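Local coordinates for protein putative rRNA methylase (Clostridium thermocellum ATCC 27405, PDB 3EEY) that probably transfers a methyl group from S-adenosylmethionine, which it binds in a Rossmann-like fold, to a substrate presumed to be ribosomal RNA, at residues T63-K66 with L67-N71. Residues are numbered along the deposited sequence; the frame is centred on the assembly and turned at random.
Sequences TTKK and LTDLN
T63-K66 and L67-N71 run on without a break as the last turns of helix 57-69 and the turn that ends it; this helix is the connection of a beta-alpha-beta unit between strands 49-53 and 76-79 in the Rossmann-like methyltransferase domain. Successive i to i+4 bonds hold the backbone: L67 N reaches T63 O at 3.0 Å and nearly straight (165°), and D69 N reaches K65 O at 3.1 Å. L70 is the first residue to leave helical geometry, and its N makes only a weak, bent bond to K66 O (129°). N71, with positive phi, is the C-prime residue of the Schellman motif that ends the helix.

On the buried side T63 and L67 lie side by side and point the same way, CG2 of T63 meeting CD1 of L67 at 3.8 Å. Both also touch T37 of helix 35-44 and the strand 76-79, so this face closes against the sheet. T63 OG1 hydrogen-bonds back to A59 O, and T64 OG1 to I60 O.

On a more open face, K65 and D69 cross at a slant; K65 NZ stays 4.3 Å from D69 OD2, beyond a salt bridge, though the opposite charges may still attract. Toward helix 35-44, K66 is bent at chi2 and chi4, and its NZ makes a weak hydrogen bond to OD1 of N35, a residue that binds S-adenosylmethionine.

T64 O is gripped twice by T68: chi1 of -47° sets OG1 beside its own backbone N, and N and OG1 approach that oxygen from opposite faces of the carbonyl plane, OG1 at 2.6 Å from T64 O.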
loop_
_atom_site.group_PDB
_atom_site.type_symbol
_atom_site.label_atom_id
_atom_site.label_comp_id
_atom_site.label_asym_id
_atom_site.label_seq_id
_atom_site.Cartn_x
_atom_site.Cartn_y
_atom_site.Cartn_z
ATOM N N THR A 63 27.211 -7.121 9.552
ATOM C CA THR A 63 26.538 -7.857 8.486
ATOM C C THR A 63 27.289 -9.149 8.145
ATOM O O THR A 63 26.657 -10.184 7.919
ATOM C CB THR A 63 26.322 -6.957 7.234
ATOM O OG1 THR A 63 25.569 -5.796 7.608
ATOM C CG2 THR A 63 25.572 -7.683 6.136
ATOM N N THR A 64 28.624 -9.083 8.141
ATOM C CA THR A 64 29.479 -10.253 7.911
ATOM C C THR A 64 29.262 -11.285 9.008
ATOM O O THR A 64 29.138 -12.473 8.725
ATOM C CB THR A 64 30.991 -9.882 7.846
ATOM O OG1 THR A 64 31.178 -8.727 7.021
ATOM C CG2 THR A 64 31.819 -11.038 7.278
ATOM N N LYS A 65 29.199 -10.811 10.250
ATOM C CA LYS A 65 28.998 -11.664 11.415
ATOM C C LYS A 65 27.632 -12.352 11.376
ATOM O O LYS A 65 27.536 -13.558 11.582
ATOM C CB LYS A 65 29.158 -10.856 12.702
ATOM C CG LYS A 65 29.070 -11.680 13.979
ATOM C CD LYS A 65 29.169 -10.795 15.206
ATOM C CE LYS A 65 28.700 -11.516 16.456
ATOM N NZ LYS A 65 29.560 -12.681 16.810
ATOM N N LYS A 66 26.596 -11.566 11.095
ATOM C CA LYS A 66 25.224 -12.047 10.906
ATOM C C LYS A 66 25.096 -13.172 9.882
ATOM O O LYS A 66 24.554 -14.231 10.189
ATOM C CB LYS A 66 24.330 -10.886 10.480
ATOM C CG LYS A 66 23.415 -10.362 11.560
ATOM C CD LYS A 66 22.022 -10.943 11.385
ATOM C CE LYS A 66 20.969 -10.334 12.307
ATOM N NZ LYS A 66 21.374 -9.117 13.054
ATOM N N LEU A 67 25.606 -12.930 8.676
ATOM C CA LEU A 67 25.482 -13.865 7.572
ATOM C C LEU A 67 26.284 -15.151 7.760
ATOM O O LEU A 67 25.846 -16.208 7.320
ATOM C CB LEU A 67 25.874 -13.181 6.265
ATOM C CG LEU A 67 24.961 -12.068 5.752
ATOM C CD1 LEU A 67 25.723 -11.215 4.766
ATOM C CD2 LEU A 67 23.696 -12.622 5.122
ATOM N N THR A 68 27.441 -15.051 8.416
ATOM C CA THR A 68 28.302 -16.212 8.689
ATOM C C THR A 68 27.642 -17.104 9.748
ATOM O O THR A 68 27.688 -18.340 9.659
ATOM C CB THR A 68 29.735 -15.785 9.143
ATOM O OG1 THR A 68 30.240 -14.766 8.269
ATOM C CG2 THR A 68 30.702 -16.973 9.135
ATOM N N ASP A 69 27.013 -16.448 10.725
ATOM C CA ASP A 69 26.246 -17.098 11.788
ATOM C C ASP A 69 25.061 -17.900 11.264
ATOM O O ASP A 69 24.697 -18.910 11.855
ATOM C CB ASP A 69 25.728 -16.069 12.802
ATOM C CG ASP A 69 26.794 -15.618 13.796
ATOM O OD1 ASP A 69 27.940 -16.119 13.736
ATOM O OD2 ASP A 69 26.482 -14.747 14.642
ATOM N N LEU A 70 24.469 -17.449 10.157
ATOM C CA LEU A 70 23.277 -18.089 9.605
ATOM C C LEU A 70 23.536 -18.963 8.398
ATOM O O LEU A 70 22.582 -19.434 7.783
ATOM C CB LEU A 70 22.232 -17.043 9.232
ATOM C CG LEU A 70 21.888 -15.950 10.238
ATOM C CD1 LEU A 70 20.989 -14.922 9.592
ATOM C CD2 LEU A 70 21.252 -16.508 11.499
ATOM N N ASN A 71 24.808 -19.165 8.060
ATOM C CA ASN A 71 25.196 -19.991 6.926
ATOM C C ASN A 71 24.740 -19.365 5.594
ATOM O O ASN A 71 24.248 -20.061 4.701
ATOM C CB ASN A 71 24.670 -21.426 7.113
ATOM C CG ASN A 71 25.476 -22.446 6.367
ATOM O OD1 ASN A 71 26.689 -22.310 6.212
ATOM N ND2 ASN A 71 24.805 -23.488 5.894
#